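Local coordinates for endo-1,4-beta-xylanase I (Hypocrea jecorina, PDB 1XYN), which hydrolyses internal 1,4-beta-xylosidic bonds in the main chain of xylan, a plant cell wall hemicellulose, releasing xylooligosaccharides and xylose, at residues L62-G67 with E75-E80; Y66-N71 with P113-T118. All coordinates share one frame; numbering follows the deposited sequence.

Contact 1: residues L62-G67 with E75-E80; sequences LLSVYG and EYYIME
Tyr-66 turns one edge of its ring into the face of Tyr-77 in a T-shaped pair, with centroids 4.9 Å apart and planes at 69°. CD1 of Tyr-66 stands over the centre of the Tyr-77 ring, and the neighbouring CE1 comes within 3.6 Å of Tyr-77 CZ. Along the same face of the sheet, CD1 of Leu-62 meets CE of Met-79 at 4.3 Å. On the other face CB of Val-65 lies 4.1 Å from CB of Ile-78, and CA of Gly-67 lies above the Tyr-76 ring in a CH-pi contact; a side chain there would run into the Tyr-76 hydroxyl, itself hydrogen-bonded to Gln-159. The two segments form an antiparallel beta hairpin within the jelly roll of family 11 xylanases, and the face carrying Tyr-66 and Tyr-77 probably lines the xylan-binding cleft. Paired backbone bonds link Val-65 with Ile-78 and Gly-67 with Tyr-76. At the polar edge, Tyr-66 OH donates to Glu-75 OE2 at 2.6 Å, and OE2 receives it on its anti lone pair. Glu-75, the predicted nucleophile, gets there with an extended chain (chi1 174°, chi2 178°), while its OE1 takes a weak bond from Gln-123. Tyr-77 OH is hydrogen-bonded to Glu-164, the predicted proton donor.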
loop_
_atom_site.group_PDB
_atom_site.type_symbol
_atom_site.label_atom_id
_atom_site.label_comp_id
_atom_site.label_asym_id
_atom_site.label_seq_id
_atom_site.Cartn_x
_atom_site.Cartn_y
_atom_site.Cartn_z
ATOM N N LEU A 62 -10.381 -8.125 -10.558
ATOM C CA LEU A 62 -10.978 -6.985 -11.256
ATOM C C LEU A 62 -10.471 -6.825 -12.690
ATOM O O LEU A 62 -9.268 -6.913 -12.936
ATOM C CB LEU A 62 -10.652 -5.678 -10.512
ATOM C CG LEU A 62 -10.459 -5.644 -8.990
ATOM C CD1 LEU A 62 -10.001 -4.253 -8.555
ATOM C CD2 LEU A 62 -11.742 -6.028 -8.281
ATOM N N LEU A 63 -11.389 -6.624 -13.634
ATOM C CA LEU A 63 -11.022 -6.378 -15.030
ATOM C C LEU A 63 -11.463 -4.935 -15.298
ATOM O O LEU A 63 -12.657 -4.627 -15.255
ATOM C CB LEU A 63 -11.737 -7.348 -15.975
ATOM C CG LEU A 63 -11.448 -7.164 -17.476
ATOM C CD1 LEU A 63 -9.951 -7.330 -17.766
ATOM C CD2 LEU A 63 -12.276 -8.150 -18.292
ATOM N N SER A 64 -10.515 -4.047 -15.572
ATOM C CA SER A 64 -10.879 -2.658 -15.781
ATOM C C SER A 64 -9.888 -1.793 -16.527
ATOM O O SER A 64 -8.711 -2.128 -16.643
ATOM C CB SER A 64 -11.104 -1.997 -14.419
ATOM O OG SER A 64 -9.903 -1.937 -13.660
ATOM N N VAL A 65 -10.390 -0.683 -17.061
ATOM C CA VAL A 65 -9.525 0.283 -17.708
ATOM C C VAL A 65 -8.972 0.954 -16.456
ATOM O O VAL A 65 -9.732 1.289 -15.543
ATOM C CB VAL A 65 -10.312 1.298 -18.580
ATOM C CG1 VAL A 65 -9.385 2.422 -19.051
ATOM C CG2 VAL A 65 -10.948 0.586 -19.800
ATOM N N TYR A 66 -7.649 1.026 -16.360
ATOM C CA TYR A 66 -6.965 1.601 -15.205
ATOM C C TYR A 66 -5.989 2.682 -15.658
ATOM O O TYR A 66 -5.384 2.572 -16.726
ATOM C CB TYR A 66 -6.220 0.471 -14.463
ATOM C CG TYR A 66 -5.262 0.916 -13.378
ATOM C CD1 TYR A 66 -5.723 1.285 -12.118
ATOM C CD2 TYR A 66 -3.884 0.942 -13.604
ATOM C CE1 TYR A 66 -4.835 1.665 -11.113
ATOM C CE2 TYR A 66 -3.004 1.318 -12.619
ATOM C CZ TYR A 66 -3.482 1.677 -11.370
ATOM O OH TYR A 66 -2.597 2.035 -10.379
ATOM N N GLY A 67 -5.814 3.711 -14.839
ATOM C CA GLY A 67 -4.900 4.772 -15.203
ATOM C C GLY A 67 -4.575 5.754 -14.095
ATOM O O GLY A 67 -5.028 5.617 -12.952
ATOM N N GLU A 75 -5.806 8.237 -9.314
ATOM C CA GLU A 75 -5.786 6.864 -9.800
ATOM C C GLU A 75 -7.240 6.538 -10.126
ATOM O O GLU A 75 -8.109 6.636 -9.268
ATOM C CB GLU A 75 -5.273 5.926 -8.714
ATOM C CG GLU A 75 -5.344 4.447 -9.054
ATOM C CD GLU A 75 -4.776 3.576 -7.948
ATOM O OE1 GLU A 75 -5.140 3.792 -6.776
ATOM O OE2 GLU A 75 -3.952 2.686 -8.247
ATOM N N TYR A 76 -7.519 6.147 -11.359
ATOM C CA TYR A 76 -8.883 5.851 -11.707
ATOM C C TYR A 76 -9.093 4.451 -12.252
ATOM O O TYR A 76 -8.174 3.830 -12.772
ATOM C CB TYR A 76 -9.428 6.922 -12.666
ATOM C CG TYR A 76 -8.768 6.992 -14.027
ATOM C CD1 TYR A 76 -9.159 6.123 -15.048
ATOM C CD2 TYR A 76 -7.756 7.921 -14.300
ATOM C CE1 TYR A 76 -8.561 6.169 -16.305
ATOM C CE2 TYR A 76 -7.148 7.975 -15.561
ATOM C CZ TYR A 76 -7.561 7.090 -16.555
ATOM O OH TYR A 76 -6.987 7.101 -17.806
ATOM N N TYR A 77 -10.315 3.955 -12.097
ATOM C CA TYR A 77 -10.698 2.631 -12.565
ATOM C C TYR A 77 -12.062 2.733 -13.210
ATOM O O TYR A 77 -12.899 3.533 -12.798
ATOM C CB TYR A 77 -10.867 1.627 -11.411
ATOM C CG TYR A 77 -9.641 1.258 -10.603
ATOM C CD1 TYR A 77 -8.992 2.207 -9.820
ATOM C CD2 TYR A 77 -9.186 -0.065 -10.556
ATOM C CE1 TYR A 77 -7.933 1.862 -9.009
ATOM C CE2 TYR A 77 -8.119 -0.427 -9.744
ATOM C CZ TYR A 77 -7.497 0.550 -8.968
ATOM O OH TYR A 77 -6.445 0.238 -8.139
ATOM N N ILE A 78 -12.280 1.892 -14.210
ATOM C CA ILE A 78 -13.553 1.795 -14.897
ATOM C C ILE A 78 -13.696 0.289 -14.985
ATOM O O ILE A 78 -13.257 -0.340 -15.954
ATOM C CB ILE A 78 -13.534 2.433 -16.302
ATOM C CG1 ILE A 78 -13.331 3.949 -16.182
ATOM C CG2 ILE A 78 -14.860 2.147 -17.016
ATOM C CD1 ILE A 78 -13.011 4.640 -17.486
ATOM N N MET A 79 -14.191 -0.284 -13.889
ATOM C CA MET A 79 -14.375 -1.720 -13.764
ATOM C C MET A 79 -15.488 -2.268 -14.617
ATOM O O MET A 79 -16.631 -1.857 -14.481
ATOM C CB MET A 79 -14.620 -2.088 -12.303
ATOM C CG MET A 79 -13.381 -2.053 -11.453
ATOM S SD MET A 79 -13.758 -2.243 -9.713
ATOM C CE MET A 79 -12.720 -0.946 -9.046
ATOM N N GLU A 80 -15.134 -3.191 -15.500
ATOM C CA GLU A 80 -16.093 -3.829 -16.383
ATOM C C GLU A 80 -16.511 -5.138 -15.767
ATOM O O GLU A 80 -17.556 -5.710 -16.099
ATOM C CB GLU A 80 -15.473 -4.063 -17.763
ATOM C CG GLU A 80 -15.040 -2.775 -18.450
ATOM C CD GLU A 80 -16.214 -1.864 -18.750
ATOM O OE1 GLU A 80 -17.122 -2.300 -19.481
ATOM O OE2 GLU A 80 -16.230 -0.712 -18.267
#

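Contact 2: residues Y66-N71 with P113-T118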
loop_
_atom_site.group_PDB
_atom_site.type_symbol
_atom_site.label_atom_id
_atom_site.label_comp_id
_atom_site.label_asym_id
_atom_site.label_seq_id
_atom_site.Cartn_x
_atom_site.Cartn_y
_atom_site.Cartn_z
ATOM N N TYR A 66 -7.649 1.026 -16.360
ATOM C CA TYR A 66 -6.965 1.601 -15.205
ATOM C C TYR A 66 -5.989 2.682 -15.658
ATOM O O TYR A 66 -5.384 2.572 -16.726
ATOM C CB TYR A 66 -6.220 0.471 -14.463
ATOM C CG TYR A 66 -5.262 0.916 -13.378
ATOM C CD1 TYR A 66 -5.723 1.285 -12.118
ATOM C CD2 TYR A 66 -3.884 0.942 -13.604
ATOM C CE1 TYR A 66 -4.835 1.665 -11.113
ATOM C CE2 TYR A 66 -3.004 1.318 -12.619
ATOM C CZ TYR A 66 -3.482 1.677 -11.370
ATOM O OH TYR A 66 -2.597 2.035 -10.379
ATOM N N GLY A 67 -5.814 3.711 -14.839
ATOM C CA GLY A 67 -4.900 4.772 -15.203
ATOM C C GLY A 67 -4.575 5.754 -14.095
ATOM O O GLY A 67 -5.028 5.617 -12.952
ATOM N N TRP A 68 -3.770 6.747 -14.453
ATOM C CA TRP A 68 -3.324 7.791 -13.543
ATOM C C TRP A 68 -3.460 9.174 -14.172
ATOM O O TRP A 68 -3.640 9.318 -15.381
ATOM C CB TRP A 68 -1.864 7.565 -13.142
ATOM C CG TRP A 68 -1.689 6.440 -12.191
ATOM C CD1 TRP A 68 -1.664 5.117 -12.497
ATOM C CD2 TRP A 68 -1.588 6.526 -10.760
ATOM N NE1 TRP A 68 -1.564 4.367 -11.349
ATOM C CE2 TRP A 68 -1.513 5.206 -10.267
ATOM C CE3 TRP A 68 -1.555 7.592 -9.845
ATOM C CZ2 TRP A 68 -1.410 4.916 -8.901
ATOM C CZ3 TRP A 68 -1.452 7.303 -8.488
ATOM C CH2 TRP A 68 -1.381 5.976 -8.031
ATOM N N SER A 69 -3.326 10.187 -13.334
ATOM C CA SER A 69 -3.428 11.575 -13.751
ATOM C C SER A 69 -2.517 12.358 -12.815
ATOM O O SER A 69 -2.270 11.929 -11.689
ATOM C CB SER A 69 -4.883 12.035 -13.609
ATOM O OG SER A 69 -5.020 13.427 -13.785
ATOM N N THR A 70 -1.956 13.460 -13.303
ATOM C CA THR A 70 -1.083 14.283 -12.478
ATOM C C THR A 70 -1.584 15.714 -12.378
ATOM O O THR A 70 -2.234 16.220 -13.295
ATOM C CB THR A 70 0.390 14.272 -12.962
ATOM O OG1 THR A 70 0.444 14.514 -14.367
ATOM C CG2 THR A 70 1.037 12.934 -12.664
ATOM N N ASN A 71 -1.335 16.320 -11.218
ATOM C CA ASN A 71 -1.730 17.696 -10.908
ATOM C C ASN A 71 -3.205 17.986 -11.210
ATOM O O ASN A 71 -3.520 18.749 -12.123
ATOM C CB ASN A 71 -0.823 18.679 -11.650
ATOM C CG ASN A 71 -0.817 20.050 -11.018
ATOM O OD1 ASN A 71 -0.495 20.208 -9.837
ATOM N ND2 ASN A 71 -1.167 21.056 -11.805
ATOM N N PRO A 113 1.644 3.750 -2.607
ATOM C CA PRO A 113 2.548 3.857 -3.751
ATOM C C PRO A 113 1.860 4.435 -4.982
ATOM O O PRO A 113 0.710 4.102 -5.283
ATOM C CB PRO A 113 3.000 2.412 -3.962
ATOM C CG PRO A 113 1.854 1.610 -3.437
ATOM C CD PRO A 113 1.510 2.348 -2.177
ATOM N N SER A 114 2.571 5.316 -5.678
ATOM C CA SER A 114 2.044 5.945 -6.881
ATOM C C SER A 114 3.153 6.211 -7.878
ATOM O O SER A 114 4.322 5.936 -7.608
ATOM C CB SER A 114 1.347 7.267 -6.537
ATOM O OG SER A 114 2.287 8.274 -6.220
ATOM N N ILE A 115 2.770 6.770 -9.024
ATOM C CA ILE A 115 3.704 7.108 -10.087
ATOM C C ILE A 115 4.603 8.268 -9.661
ATOM O O ILE A 115 5.569 8.599 -10.349
ATOM C CB ILE A 115 2.960 7.489 -11.391
ATOM C CG1 ILE A 115 1.969 8.627 -11.126
ATOM C CG2 ILE A 115 2.232 6.280 -11.953
ATOM C CD1 ILE A 115 1.275 9.136 -12.363
ATOM N N GLN A 116 4.272 8.874 -8.521
ATOM C CA GLN A 116 5.026 9.996 -7.962
ATOM C C GLN A 116 5.738 9.584 -6.674
ATOM O O GLN A 116 6.281 10.429 -5.947
ATOM C CB GLN A 116 4.082 11.161 -7.653
ATOM C CG GLN A 116 3.238 11.612 -8.834
ATOM C CD GLN A 116 2.685 13.021 -8.655
ATOM O OE1 GLN A 116 3.101 13.764 -7.759
ATOM N NE2 GLN A 116 1.752 13.397 -9.519
ATOM N N GLY A 117 5.782 8.278 -6.438
ATOM C CA GLY A 117 6.383 7.746 -5.228
ATOM C C GLY A 117 5.229 7.477 -4.279
ATOM O O GLY A 117 4.072 7.508 -4.699
ATOM N N THR A 118 5.511 7.177 -3.017
ATOM C CA THR A 118 4.426 6.937 -2.069
ATOM C C THR A 118 3.787 8.291 -1.756
ATOM O O THR A 118 4.476 9.260 -1.389
ATOM C CB THR A 118 4.910 6.207 -0.800
ATOM O OG1 THR A 118 5.986 6.930 -0.199
ATOM C CG2 THR A 118 5.395 4.811 -1.160
HETATM O O HOH W 1 0.871 16.069 -9.550
#
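Gln-116 and Asn-71 meet through one water, which accepts from Gln-116 NE2 at 2.8 Å and from Asn-71 N at the same distance. It is a polar bridge between segments that share no direct hydrogen bond. Residues 113-118 form the tip of the loop known in family 11 xylanases as the thumb. Here a type I turn runs from Ser-114 to Gly-117, and an ST turn is added as Gln-116 N donates to Ser-114 OG (3.1 Å).

On the side of the turn facing strand 60-70, Ile-115 lies across Trp-68 like a lid. Its CG2 sits 4.0 Å from the centroid of the five-membered ring, only 10° off the normal. With CG1 between the backbone N and the carbonyl carbon (chi1 55°) and the chain extended beyond it, CD1 runs past the indole to 3.6 Å from Trp-68 CB. The same methyl reaches Thr-70 CG2 at 3.8 Å, and Gln-116 NE2 packs against that threonine methyl too. Farther along the indole, CB of Ser-114 approaches CH2 of Trp-68 to 3.4 Å.

At the other end of that ring system, Trp-68 NE1 donates to Tyr-66 OH at 2.7 Å, a bent bond whose acceptor is tilted 25° from the indole plane. Replacing Trp-68 with an alanine would probably open a gap beneath Ile-115 and Ser-114 and deprive the Tyr-66 hydroxyl of a donor. Gln-116 O, meanwhile, accepts a bond from Gln-31 of the second subunit. With methyl and methylene groups against an indole and a single bridging water, little of the contact between these segments depends on direction, consistent with a thumb that could shift over the sheet, although here the second subunit also holds the turn.

In the fold
Strand 60-70 supplies the first segment of both contacts, which overlap at Tyr-66 and Gly-67 and have centres 14 Å apart. Contact 1 occupies its middle, near the centre of the chain, and pairs it with strand 74-79, the next strand in the sequence and its neighbour in the large curved sheet. Contact 2 lies at the far end of the strand, near the surface, where a loop about forty residues later comes back over it. The two adjoin where Trp-68 CZ2 packs 3.4 Å from Glu-75 OE2. Strand 60-70 thus lies against both the strand carrying the predicted nucleophile, Glu-75, and the thumb, whose Pro-113 probably contributes to substrate binding.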